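Local coordinates for protein restriction endonuclease R.BpuJI (Bacillus pumilus, PDB 2VLA) that binds its cognate DNA sequence through this N-terminal recognition domain of a longer restriction endonuclease that probably cuts DNA, at residues G74-M79 against N117-L122; D123-K128 against K267-D272; A161-N166 against E182-D187; I141-L146 against I175-V180. One frame throughout, in Å; residues are numbered along the deposited sequence. Where two conformers were deposited one is given.

Contact 1. Residues G74-M79 against N117-L122. With nucleotides of chain B; nucleotides of chain C.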
# COMPACT_ATOMS: atom_id res chain seq x y z
N GLY A 74 -8.97 3.04 9.14
CA GLY A 74 -7.86 3.04 10.11
C GLY A 74 -6.51 2.69 9.48
O GLY A 74 -5.61 3.54 9.35
N LYS A 75 -6.34 1.43 9.09
CA LYS A 75 -5.02 0.95 8.67
C LYS A 75 -4.64 1.39 7.25
O LYS A 75 -3.67 2.13 7.06
CB LYS A 75 -4.93 -0.55 8.81
CG LYS A 75 -5.04 -1.03 10.22
CD LYS A 75 -3.76 -0.80 11.00
CE LYS A 75 -3.79 -1.47 12.37
NZ LYS A 75 -2.45 -1.50 13.02
N LEU A 76 -5.40 0.96 6.24
CA LEU A 76 -4.91 1.10 4.88
C LEU A 76 -4.88 2.57 4.44
O LEU A 76 -3.95 3.00 3.75
CB LEU A 76 -5.74 0.27 3.91
CG LEU A 76 -5.27 0.26 2.45
CD1 LEU A 76 -3.88 -0.35 2.32
CD2 LEU A 76 -6.32 -0.52 1.58
N PHE A 77 -5.93 3.33 4.76
CA PHE A 77 -5.96 4.73 4.35
C PHE A 77 -5.40 5.70 5.40
O PHE A 77 -5.22 6.87 5.12
CB PHE A 77 -7.37 5.18 3.99
CG PHE A 77 -7.92 4.56 2.70
CD1 PHE A 77 -7.15 3.71 1.91
CD2 PHE A 77 -9.22 4.86 2.28
CE1 PHE A 77 -7.69 3.16 0.75
CE2 PHE A 77 -9.74 4.32 1.13
CZ PHE A 77 -8.98 3.47 0.36
N GLY A 78 -5.18 5.22 6.62
CA GLY A 78 -4.56 6.05 7.66
C GLY A 78 -5.34 7.33 7.98
O GLY A 78 -4.76 8.42 8.02
N MET A 79 -6.63 7.18 8.28
CA MET A 79 -7.51 8.33 8.38
C MET A 79 -7.77 8.80 9.81
O MET A 79 -8.33 9.87 10.02
CB MET A 79 -8.83 8.05 7.65
CG MET A 79 -8.64 7.81 6.17
SD MET A 79 -10.15 7.63 5.25
CE MET A 79 -10.61 9.36 5.12
N ASN A 117 5.53 -2.99 7.67
CA ASN A 117 4.72 -1.94 8.19
C ASN A 117 3.82 -2.41 9.33
O ASN A 117 3.76 -3.61 9.66
CB ASN A 117 3.89 -1.32 7.05
CG ASN A 117 2.91 -2.31 6.44
OD1 ASN A 117 2.07 -2.88 7.15
ND2 ASN A 117 3.05 -2.59 5.12
N GLY A 118 3.11 -1.47 9.93
CA GLY A 118 2.22 -1.78 11.04
C GLY A 118 0.78 -1.92 10.66
O GLY A 118 -0.10 -1.89 11.52
N MET A 119 0.51 -2.12 9.37
CA MET A 119 -0.87 -2.50 8.94
C MET A 119 -1.13 -3.98 9.15
O MET A 119 -2.29 -4.40 9.37
CB MET A 119 -1.08 -2.16 7.47
CG MET A 119 -0.95 -0.74 7.17
SD MET A 119 -1.59 -0.36 5.60
CE MET A 119 -0.86 1.15 5.25
N ASP A 120 -0.09 -4.79 8.99
CA ASP A 120 -0.20 -6.23 9.02
C ASP A 120 -0.44 -6.74 10.45
O ASP A 120 0.02 -6.14 11.44
CB ASP A 120 1.09 -6.88 8.49
CG ASP A 120 1.39 -6.51 7.04
OD1 ASP A 120 0.45 -6.16 6.29
OD2 ASP A 120 2.58 -6.58 6.65
N LYS A 121 -0.97 -7.95 10.52
CA LYS A 121 -1.12 -8.68 11.77
C LYS A 121 0.29 -9.06 12.27
O LYS A 121 1.18 -9.31 11.48
CB LYS A 121 -1.97 -9.93 11.53
CG LYS A 121 -2.41 -10.66 12.80
CD LYS A 121 -3.32 -11.81 12.45
CE LYS A 121 -3.79 -12.62 13.66
NZ LYS A 121 -4.72 -11.87 14.54
N LEU A 122 0.46 -9.14 13.58
CA LEU A 122 1.82 -9.32 14.15
C LEU A 122 2.56 -10.53 13.56
O LEU A 122 3.76 -10.46 13.34
CB LEU A 122 1.76 -9.45 15.66
CG LEU A 122 3.15 -9.48 16.34
CD1 LEU A 122 3.84 -8.13 16.18
CD2 LEU A 122 3.04 -9.85 17.82
P DC B 5 -7.02 -4.04 12.02
OP1 DC B 5 -6.83 -2.83 12.85
OP2 DC B 5 -8.05 -4.02 10.98
O5' DC B 5 -5.58 -4.46 11.46
C5' DC B 5 -5.42 -4.94 10.15
C4' DC B 5 -4.90 -6.35 10.15
O4' DC B 5 -5.87 -7.22 10.80
C3' DC B 5 -4.68 -6.94 8.78
O3' DC B 5 -3.67 -7.95 8.85
C2' DC B 5 -6.08 -7.49 8.49
C1' DC B 5 -6.38 -8.13 9.84
N1 DC B 5 -7.81 -8.38 10.08
C2 DC B 5 -8.27 -9.69 10.26
O2 DC B 5 -7.46 -10.63 10.28
N3 DC B 5 -9.62 -9.89 10.45
C4 DC B 5 -10.45 -8.86 10.43
N4 DC B 5 -11.76 -9.11 10.61
C5 DC B 5 -10.02 -7.54 10.22
C6 DC B 5 -8.69 -7.34 10.07
P DC B 6 -3.14 -8.73 7.55
OP1 DC B 6 -1.74 -9.11 7.86
OP2 DC B 6 -3.49 -7.94 6.34
O5' DC B 6 -4.13 -10.01 7.45
C5' DC B 6 -3.90 -11.16 8.27
C4' DC B 6 -4.59 -12.36 7.66
O4' DC B 6 -6.01 -12.24 7.81
C3' DC B 6 -4.33 -12.58 6.18
O3' DC B 6 -4.07 -13.96 5.98
C2' DC B 6 -5.62 -12.10 5.49
C1' DC B 6 -6.65 -12.42 6.54
N1 DC B 6 -7.83 -11.57 6.60
C2 DC B 6 -9.12 -12.15 6.63
O2 DC B 6 -9.26 -13.36 6.44
N3 DC B 6 -10.18 -11.34 6.84
C4 DC B 6 -10.03 -10.03 6.98
N4 DC B 6 -11.12 -9.28 7.18
C5 DC B 6 -8.73 -9.44 6.94
C6 DC B 6 -7.69 -10.25 6.77
P DA C 10 -4.08 -19.67 11.95
OP1 DA C 10 -2.93 -19.96 11.09
OP2 DA C 10 -4.71 -20.72 12.77
O5' DA C 10 -3.70 -18.50 12.96
C5' DA C 10 -3.09 -17.34 12.48
C4' DA C 10 -3.05 -16.28 13.57
O4' DA C 10 -4.40 -15.89 13.92
C3' DA C 10 -2.38 -16.70 14.89
O3' DA C 10 -1.67 -15.61 15.40
C2' DA C 10 -3.58 -17.03 15.75
C1' DA C 10 -4.51 -15.90 15.33
N9 DA C 10 -5.91 -16.07 15.67
C8 DA C 10 -6.61 -17.24 15.80
N7 DA C 10 -7.86 -17.06 16.09
C5 DA C 10 -8.02 -15.69 16.13
C6 DA C 10 -9.11 -14.86 16.40
N6 DA C 10 -10.33 -15.34 16.67
N1 DA C 10 -8.92 -13.54 16.37
C2 DA C 10 -7.70 -13.06 16.10
N3 DA C 10 -6.59 -13.73 15.83
C4 DA C 10 -6.82 -15.06 15.88
O HOH W 1 -2.16 -4.54 12.26
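Lys75, on helix 62-76, reaches over the Asx turn of the loop 117-122 and hydrogen-bonds to it beside the DNA backbone. The turn is made by Asn117, whose OD1 accepts a 2.8 Å bond from Met119 N, and it presents Gly118 O to the lysine. Bent at its second torsion (chi2 -76°), the Lys75 chain passes the Met119 backbone, CD 3.9 Å from Met119 CA, and brings NZ to 2.8 Å from Gly118 O, almost head-on to the carbonyl (C=O...N angle 167°). NZ also donates to water 1, which bonds only weakly to Met119 O and Asp120 O. On its other flank Lys75 CE lies 3.4 Å from OP1 of DC5 of chain B, a close pass along the phosphate. Met119 answers from across the contact: its extended chain carries SD to 3.7 Å from Leu76 CA, while CE rests 3.5 Å from Lys75 O, so the thioether packs against the backbone of Lys75 and Leu76. An alanine in place of Lys75 removes the ammonium group, which would probably leave Gly118 O without its charged donor and the turn less firmly tied to the helix. The loop then delivers Lys121, at the N-cap of the next helix, to both strands: its N meets OP1 of DC6 of chain B at 173°, and NZ stands 2.9 Å from N3 of DA10 of chain C.

Contact 2. Residues D123-K128 against K267-D272. With nucleotides of chain C; nucleotides of chain B.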
# COMPACT_ATOMS: atom_id res chain seq x y z
N ASP A 123 1.87 -11.65 13.34
CA ASP A 123 2.57 -12.83 12.82
C ASP A 123 3.13 -12.55 11.42
O ASP A 123 4.23 -12.99 11.08
CB ASP A 123 1.69 -14.09 12.85
CG ASP A 123 0.40 -13.93 12.10
OD1 ASP A 123 -0.17 -12.83 12.10
OD2 ASP A 123 -0.09 -14.95 11.54
N LYS A 124 2.38 -11.77 10.64
CA LYS A 124 2.81 -11.40 9.31
C LYS A 124 3.99 -10.36 9.37
O LYS A 124 4.92 -10.42 8.56
CB LYS A 124 1.63 -10.85 8.51
CG LYS A 124 0.46 -11.82 8.41
CD LYS A 124 0.77 -13.01 7.53
CE LYS A 124 -0.50 -13.74 7.13
NZ LYS A 124 -0.25 -15.19 6.90
N VAL A 125 3.93 -9.43 10.31
CA VAL A 125 5.06 -8.52 10.57
C VAL A 125 6.34 -9.30 10.87
O VAL A 125 7.37 -9.07 10.26
CB VAL A 125 4.76 -7.57 11.77
CG1 VAL A 125 6.02 -6.72 12.09
CG2 VAL A 125 3.56 -6.68 11.48
N ILE A 126 6.25 -10.25 11.79
CA ILE A 126 7.38 -11.06 12.17
C ILE A 126 7.93 -11.85 10.98
O ILE A 126 9.12 -11.98 10.82
CB ILE A 126 6.98 -12.02 13.34
CG1 ILE A 126 6.77 -11.20 14.62
CG2 ILE A 126 8.03 -13.10 13.55
CD1 ILE A 126 6.17 -11.99 15.78
N GLU A 127 7.05 -12.35 10.12
CA GLU A 127 7.48 -13.04 8.90
C GLU A 127 8.29 -12.10 7.99
O GLU A 127 9.35 -12.47 7.48
CB GLU A 127 6.28 -13.60 8.14
CG GLU A 127 5.67 -14.86 8.77
CD GLU A 127 4.40 -15.32 8.06
OE1 GLU A 127 4.17 -14.88 6.92
OE2 GLU A 127 3.64 -16.12 8.65
N LYS A 128 7.79 -10.89 7.79
CA LYS A 128 8.43 -9.96 6.87
C LYS A 128 9.76 -9.47 7.44
O LYS A 128 10.75 -9.41 6.73
CB LYS A 128 7.49 -8.80 6.55
CG LYS A 128 6.32 -9.25 5.69
CD LYS A 128 5.34 -8.14 5.39
CE LYS A 128 4.09 -8.71 4.69
NZ LYS A 128 3.08 -7.69 4.39
N LYS A 267 3.39 -3.04 21.30
CA LYS A 267 2.42 -1.98 21.36
C LYS A 267 2.95 -0.69 20.73
O LYS A 267 2.21 -0.02 19.99
CB LYS A 267 1.98 -1.72 22.80
CG LYS A 267 1.19 -2.86 23.41
CD LYS A 267 0.69 -2.50 24.80
N SER A 268 4.21 -0.37 20.99
CA SER A 268 4.82 0.84 20.44
C SER A 268 4.92 0.77 18.91
O SER A 268 4.75 1.77 18.22
CB SER A 268 6.21 1.04 21.03
OG SER A 268 6.15 1.38 22.42
N PHE A 269 5.21 -0.41 18.41
CA PHE A 269 5.35 -0.61 16.97
C PHE A 269 4.13 -0.11 16.23
O PHE A 269 4.24 0.68 15.31
CB PHE A 269 5.58 -2.08 16.67
CG PHE A 269 5.65 -2.40 15.22
CD1 PHE A 269 6.75 -2.10 14.48
CD2 PHE A 269 4.58 -3.02 14.59
CE1 PHE A 269 6.82 -2.42 13.14
CE2 PHE A 269 4.63 -3.32 13.25
CZ PHE A 269 5.76 -3.02 12.53
N PHE A 270 2.95 -0.57 16.64
CA PHE A 270 1.74 -0.23 15.93
C PHE A 270 1.36 1.23 16.13
O PHE A 270 0.87 1.87 15.20
CB PHE A 270 0.61 -1.15 16.32
CG PHE A 270 0.80 -2.55 15.83
CD1 PHE A 270 0.72 -2.85 14.49
CD2 PHE A 270 1.10 -3.57 16.71
CE1 PHE A 270 0.93 -4.12 14.03
CE2 PHE A 270 1.29 -4.85 16.26
CZ PHE A 270 1.19 -5.12 14.91
N LYS A 271 1.63 1.78 17.31
CA LYS A 271 1.33 3.18 17.58
C LYS A 271 2.24 4.09 16.78
O LYS A 271 1.78 5.06 16.16
CB LYS A 271 1.47 3.49 19.07
CG LYS A 271 0.96 4.86 19.44
N ASP A 272 3.54 3.79 16.78
CA ASP A 272 4.51 4.59 16.07
C ASP A 272 4.27 4.49 14.56
O ASP A 272 4.43 5.47 13.83
CB ASP A 272 5.93 4.12 16.38
CG ASP A 272 6.32 4.31 17.84
OD1 ASP A 272 5.68 5.11 18.55
OD2 ASP A 272 7.30 3.68 18.26
P DC C 11 -0.49 -15.73 16.47
OP1 DC C 11 0.74 -16.07 15.74
OP2 DC C 11 -0.93 -16.59 17.60
O5' DC C 11 -0.41 -14.25 17.02
C5' DC C 11 -0.38 -13.17 16.13
C4' DC C 11 -1.27 -12.05 16.62
O4' DC C 11 -2.62 -12.52 16.76
C3' DC C 11 -0.90 -11.47 17.96
O3' DC C 11 -1.05 -10.08 17.86
C2' DC C 11 -1.91 -12.11 18.91
C1' DC C 11 -3.13 -12.19 18.03
N1 DC C 11 -4.11 -13.22 18.45
C2 DC C 11 -5.44 -12.83 18.67
O2 DC C 11 -5.75 -11.65 18.51
N3 DC C 11 -6.34 -13.77 19.04
C4 DC C 11 -5.96 -15.06 19.18
N4 DC C 11 -6.91 -15.96 19.53
C5 DC C 11 -4.61 -15.46 18.94
C6 DC C 11 -3.74 -14.52 18.58
P DC B 6 -3.14 -8.73 7.55
OP1 DC B 6 -1.74 -9.11 7.86
OP2 DC B 6 -3.49 -7.94 6.34
O5' DC B 6 -4.13 -10.01 7.45
C5' DC B 6 -3.90 -11.16 8.27
C4' DC B 6 -4.59 -12.36 7.66
O4' DC B 6 -6.01 -12.24 7.81
C3' DC B 6 -4.33 -12.58 6.18
O3' DC B 6 -4.07 -13.96 5.98
C2' DC B 6 -5.62 -12.10 5.49
C1' DC B 6 -6.65 -12.42 6.54
N1 DC B 6 -7.83 -11.57 6.60
C2 DC B 6 -9.12 -12.15 6.63
O2 DC B 6 -9.26 -13.36 6.44
N3 DC B 6 -10.18 -11.34 6.84
C4 DC B 6 -10.03 -10.03 6.98
N4 DC B 6 -11.12 -9.28 7.18
C5 DC B 6 -8.73 -9.44 6.94
C6 DC B 6 -7.69 -10.25 6.77
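Helices 122-130 and 263-278 of the recognition domain meet where Val125 faces Phe269 and Phe270. The backbones stay well apart, with Val125 CA 10.2 Å from Phe269 CA, and the side chains bridge the interval from opposite directions. Val125 points CG1 at the far end of the Phe269 ring, 3.7 Å from CZ, and its second methyl, CG2, lies 3.9 Å from Phe269 CE2. Both methyls come obliquely from the same side of the ring, near CZ and CE2. Phe269 can extend this far because its ring swings opposite the backbone N (chi1 176°). Phe270 is turned differently: the edge of Phe269 faces it, with Phe269 CD2 3.7 Å above the centre of the Phe270 ring, while Phe270 CZ lies 4.5 Å from Val125 CG2, a loose contact. Phe270 also packs on a DNA phosphate. The two residues before Val125 look to the DNA instead. Lys124 CG packs 3.5 Å from OP1 of DC6 of chain B, and NZ, carried past it by a bend at chi2 (-70°), forms a salt bridge with a further phosphate. A leucine in place of Lys124 would probably leave that phosphate without its positive mate, weakening the hold of the helix on the backbone. Asp123 CB lies 3.6 Å from OP1 of DC11 of chain C. Behind the interface the loop residues Phe260 and Tyr258 meet Phe269 edge-to-face, and Phe260 also packs on Val125, which seats helix 263-278 against this loop and against helix 122-130.

Contact 3. Residues A161-N166 against E182-D187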
# COMPACT_ATOMS: atom_id res chain seq x y z
N ALA A 161 4.33 -8.01 -11.05
CA ALA A 161 4.05 -8.98 -10.02
C ALA A 161 5.23 -9.90 -9.75
O ALA A 161 5.65 -10.05 -8.61
CB ALA A 161 2.79 -9.83 -10.40
N TYR A 162 5.74 -10.55 -10.79
CA TYR A 162 6.73 -11.61 -10.61
C TYR A 162 8.09 -11.03 -10.31
O TYR A 162 8.81 -11.53 -9.45
CB TYR A 162 6.82 -12.47 -11.87
CG TYR A 162 7.80 -13.62 -11.75
CD1 TYR A 162 7.44 -14.80 -11.11
CD2 TYR A 162 9.11 -13.50 -12.20
CE1 TYR A 162 8.34 -15.83 -10.96
CE2 TYR A 162 10.03 -14.53 -12.06
CZ TYR A 162 9.64 -15.70 -11.44
OH TYR A 162 10.54 -16.74 -11.30
N TYR A 163 8.46 -10.02 -11.07
CA TYR A 163 9.84 -9.51 -11.00
C TYR A 163 10.05 -8.48 -9.90
O TYR A 163 11.20 -8.25 -9.48
CB TYR A 163 10.27 -8.94 -12.35
CG TYR A 163 10.39 -9.96 -13.46
CD1 TYR A 163 11.53 -10.72 -13.62
CD2 TYR A 163 9.35 -10.15 -14.37
CE1 TYR A 163 11.66 -11.64 -14.64
CE2 TYR A 163 9.46 -11.08 -15.39
CZ TYR A 163 10.63 -11.80 -15.53
OH TYR A 163 10.71 -12.71 -16.56
N VAL A 164 8.98 -7.86 -9.42
CA VAL A 164 9.08 -6.77 -8.43
C VAL A 164 8.31 -7.08 -7.15
O VAL A 164 8.92 -7.39 -6.12
CB VAL A 164 8.63 -5.43 -9.03
CG1 VAL A 164 8.69 -4.31 -7.99
CG2 VAL A 164 9.44 -5.10 -10.26
N LEU A 165 6.96 -7.13 -7.21
CA LEU A 165 6.18 -7.10 -5.97
C LEU A 165 6.06 -8.45 -5.26
O LEU A 165 5.65 -8.50 -4.10
CB LEU A 165 4.81 -6.49 -6.19
CG LEU A 165 4.81 -4.96 -6.31
CD1 LEU A 165 3.40 -4.49 -6.67
CD2 LEU A 165 5.28 -4.26 -5.02
N ASN A 166 6.46 -9.53 -5.94
CA ASN A 166 6.55 -10.85 -5.33
C ASN A 166 7.98 -11.42 -5.33
O ASN A 166 8.18 -12.57 -5.04
CB ASN A 166 5.65 -11.84 -6.06
CG ASN A 166 4.99 -12.88 -5.12
OD1 ASN A 166 4.15 -12.53 -4.29
ND2 ASN A 166 5.37 -14.15 -5.27
N GLU A 182 16.92 -5.47 -17.17
CA GLU A 182 17.82 -6.31 -17.96
C GLU A 182 17.40 -7.79 -17.93
O GLU A 182 17.43 -8.48 -18.96
CB GLU A 182 19.28 -6.13 -17.49
CG GLU A 182 19.86 -4.77 -17.89
CD GLU A 182 21.23 -4.45 -17.24
OE1 GLU A 182 21.61 -5.11 -16.25
OE2 GLU A 182 21.90 -3.50 -17.71
N LYS A 183 16.94 -8.25 -16.77
CA LYS A 183 16.47 -9.62 -16.64
C LYS A 183 15.19 -9.88 -17.46
O LYS A 183 15.05 -10.92 -18.11
CB LYS A 183 16.24 -9.94 -15.15
CG LYS A 183 15.63 -11.30 -14.88
CD LYS A 183 16.47 -12.44 -15.42
CE LYS A 183 15.89 -13.77 -15.02
NZ LYS A 183 16.46 -14.89 -15.81
N ILE A 184 14.27 -8.92 -17.44
CA ILE A 184 13.04 -9.05 -18.22
C ILE A 184 13.38 -9.12 -19.71
O ILE A 184 12.87 -9.95 -20.42
CB ILE A 184 12.04 -7.90 -17.93
CG1 ILE A 184 11.50 -8.05 -16.49
CG2 ILE A 184 10.87 -7.91 -18.95
CD1 ILE A 184 10.61 -6.92 -16.01
N ILE A 185 14.32 -8.29 -20.14
CA ILE A 185 14.71 -8.28 -21.54
C ILE A 185 15.36 -9.63 -21.93
O ILE A 185 15.06 -10.18 -22.99
CB ILE A 185 15.67 -7.12 -21.84
CG1 ILE A 185 14.91 -5.77 -21.80
CG2 ILE A 185 16.35 -7.33 -23.21
CD1 ILE A 185 15.82 -4.53 -21.87
N GLU A 186 16.20 -10.18 -21.07
CA GLU A 186 16.82 -11.48 -21.35
C GLU A 186 15.77 -12.58 -21.39
O GLU A 186 15.77 -13.42 -22.30
CB GLU A 186 17.88 -11.81 -20.31
CG GLU A 186 18.58 -13.15 -20.57
CD GLU A 186 19.46 -13.59 -19.41
OE1 GLU A 186 20.59 -13.09 -19.29
OE2 GLU A 186 19.01 -14.47 -18.64
N ASP A 187 14.86 -12.58 -20.42
CA ASP A 187 13.82 -13.58 -20.38
C ASP A 187 12.96 -13.54 -21.64
O ASP A 187 12.67 -14.58 -22.24
CB ASP A 187 12.96 -13.40 -19.13
CG ASP A 187 13.56 -14.07 -17.90
OD1 ASP A 187 14.66 -14.69 -18.01
OD2 ASP A 187 12.94 -13.98 -16.80
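Asp187 is held from two sides by different groups, one on each carboxylate oxygen. Tyr163 OH donates to OD2 at 2.6 Å, a short bond that uses the anti lone pair, while Lys183 NZ, one turn earlier in the same helix, forms a 2.8 Å salt bridge with OD1 on the syn side. The lysine has a second, long pairing with Glu186. Gripped at both oxygens, the carboxylate has its rotation fixed, and the nearby ammonium would probably stabilise its negative charge. Asp187 approaches the phenol at the edge of the ring, its plane turned 49° from it. The flat side of Tyr163 is used for packing: Ile184 CG1 sits 3.6 Å over the ring centre, only 8° off the normal, a CH-pi contact. On the opposite face the preceding residue contributes Tyr162 CD2, 3.7 Å above the plane, so the ring is sandwiched between an isoleucine and a tyrosine edge. Lys183 CG crosses at 4.0 Å from Tyr163 CE1. The segments 161-165 and 182-187 run nearly antiparallel (164°), their axes 11.5 Å apart, a separation that the long tyrosine spans. Tyr163 also leans on Lys194 of a loop, whereas on the other side of helix 157-165 Ala161 and Leu165 pack on helix 203-219, so that helix 157-165 lies between helices 177-189 and 203-219, with Leu165 also on helix 137-150.

Contact 4. Residues I141-L146 against I175-V180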
# COMPACT_ATOMS: atom_id res chain seq x y z
N ILE A 141 8.61 0.96 -7.84
CA ILE A 141 7.80 0.66 -9.04
C ILE A 141 7.94 1.78 -10.06
O ILE A 141 8.16 1.54 -11.25
CB ILE A 141 6.30 0.46 -8.69
CG1 ILE A 141 6.10 -0.85 -7.95
CG2 ILE A 141 5.43 0.49 -9.96
CD1 ILE A 141 4.82 -0.88 -7.13
N LEU A 142 7.82 3.02 -9.60
CA LEU A 142 7.92 4.14 -10.49
C LEU A 142 9.32 4.18 -11.18
O LEU A 142 9.42 4.43 -12.37
CB LEU A 142 7.68 5.44 -9.71
CG LEU A 142 6.20 5.66 -9.31
CD1 LEU A 142 6.14 6.91 -8.46
CD2 LEU A 142 5.25 5.77 -10.56
N GLN A 143 10.40 3.91 -10.43
CA GLN A 143 11.70 3.86 -11.04
C GLN A 143 11.86 2.71 -12.04
O GLN A 143 12.47 2.87 -13.09
CB GLN A 143 12.80 3.80 -9.98
CG GLN A 143 14.23 3.90 -10.55
CD GLN A 143 14.55 5.26 -11.10
OE1 GLN A 143 13.89 6.24 -10.80
NE2 GLN A 143 15.67 5.35 -11.80
N VAL A 144 11.29 1.55 -11.72
CA VAL A 144 11.30 0.43 -12.67
C VAL A 144 10.58 0.84 -13.99
O VAL A 144 11.06 0.58 -15.08
CB VAL A 144 10.63 -0.82 -12.05
CG1 VAL A 144 10.28 -1.88 -13.12
CG2 VAL A 144 11.50 -1.43 -10.97
N LEU A 145 9.44 1.52 -13.85
CA LEU A 145 8.68 1.95 -15.04
C LEU A 145 9.46 3.00 -15.85
O LEU A 145 9.47 2.96 -17.09
CB LEU A 145 7.31 2.48 -14.63
CG LEU A 145 6.32 1.41 -14.12
CD1 LEU A 145 5.11 2.09 -13.51
CD2 LEU A 145 5.91 0.45 -15.23
N LEU A 146 10.11 3.95 -15.15
CA LEU A 146 10.95 4.95 -15.84
C LEU A 146 12.07 4.25 -16.60
O LEU A 146 12.34 4.57 -17.75
CB LEU A 146 11.55 5.95 -14.86
CG LEU A 146 10.60 7.02 -14.32
CD1 LEU A 146 11.25 7.69 -13.13
CD2 LEU A 146 10.23 8.04 -15.39
N ILE A 175 18.20 -5.18 -5.03
CA ILE A 175 18.23 -5.16 -6.49
C ILE A 175 17.95 -3.77 -7.05
O ILE A 175 16.96 -3.15 -6.68
CB ILE A 175 17.14 -6.12 -7.05
CG1 ILE A 175 17.26 -7.53 -6.44
CG2 ILE A 175 17.21 -6.17 -8.58
CD1 ILE A 175 18.63 -8.21 -6.69
N LYS A 176 18.77 -3.35 -8.02
CA LYS A 176 18.53 -2.09 -8.75
C LYS A 176 17.50 -2.26 -9.88
O LYS A 176 17.48 -3.29 -10.55
CB LYS A 176 19.84 -1.55 -9.32
CG LYS A 176 20.89 -1.25 -8.23
CD LYS A 176 21.96 -0.32 -8.72
CE LYS A 176 22.94 0.04 -7.60
NZ LYS A 176 22.35 1.01 -6.62
N PRO A 177 16.63 -1.26 -10.07
CA PRO A 177 15.67 -1.33 -11.17
C PRO A 177 16.27 -1.72 -12.51
O PRO A 177 15.70 -2.53 -13.21
CB PRO A 177 15.09 0.06 -11.19
CG PRO A 177 15.08 0.44 -9.76
CD PRO A 177 16.42 -0.07 -9.25
N ILE A 178 17.46 -1.26 -12.84
CA ILE A 178 18.04 -1.65 -14.12
C ILE A 178 18.32 -3.16 -14.19
O ILE A 178 18.23 -3.77 -15.26
CB ILE A 178 19.37 -0.88 -14.45
CG1 ILE A 178 19.82 -1.24 -15.88
CG2 ILE A 178 20.50 -1.16 -13.40
CD1 ILE A 178 18.85 -0.75 -16.98
N GLU A 179 18.66 -3.77 -13.06
CA GLU A 179 18.81 -5.24 -13.02
C GLU A 179 17.51 -5.96 -13.37
O GLU A 179 17.54 -7.01 -14.00
CB GLU A 179 19.27 -5.70 -11.66
CG GLU A 179 20.64 -5.30 -11.31
CD GLU A 179 21.01 -5.74 -9.91
OE1 GLU A 179 21.30 -6.96 -9.73
OE2 GLU A 179 20.94 -4.91 -8.99
N VAL A 180 16.38 -5.43 -12.89
CA VAL A 180 15.09 -6.02 -13.16
C VAL A 180 14.81 -5.92 -14.66
O VAL A 180 14.43 -6.89 -15.30
CB VAL A 180 13.98 -5.30 -12.36
CG1 VAL A 180 12.60 -5.82 -12.79
CG2 VAL A 180 14.19 -5.51 -10.87
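Apolar contact carries this meeting of helix 137-150 with the first turn of helix 177-189, and Pro177 is its centre. The pyrrolidine ring wedges against two successive residues. Gln143 offers its aliphatic part: CG, opposite the backbone N (chi1 -174°), crosses the proline at about a right angle and lies 3.6 Å from Pro177 CG. From the next position Val144 brings CG2 to 3.9 Å from Pro177 CB, meeting it at a slant. The backbones are correspondingly close, with Val144 CA 4.9 Å from Pro177 CA. Polar interactions work within the proline's own segment. Lys176 is the N-cap, and its N donates to Glu179 OE2 at 2.8 Å and 171°, the oxygen being met from above the carboxylate plane. The glutamate side chain thus takes the N-H of the N-cap residue three positions earlier. A proline in the first position of a helix suits such a start, since no earlier carbonyl waits for its missing N-H. Glu179 OE1 is bonded in addition to Met1 N. Ile175 and Lys176 belong to the pocket holding a bound polyether, probably a crystallisation component. Trp247 packs on both Gln143 and Pro177, Leu142 and Leu145 on the other face of helix 137-150 rest on strand 230-232, and helix 237-244 covers Leu146.

Overall arrangement
The four contacts form two pairs about 26 to 29 Å apart between centres, all inside the recognition domain. Contacts 1 and 2, centred 10 Å from each other, occupy the DNA side: they follow in series along the chain and are joined by a salt bridge from Asp120 to Lys128 and by Phe270 packing on the loop 117-122. Contacts 3 and 4, likewise 10 Å apart, share helix 177-189; their segments interleave in sequence, and Leu165 against Ile141 and Tyr163 against Val180 link them. Both lie between the two halves of contact 2 in sequence. One pair thus meets the DNA; the other joins helices 137-150, 157-165 and 177-189, its nearest atom about 11 Å from the DNA.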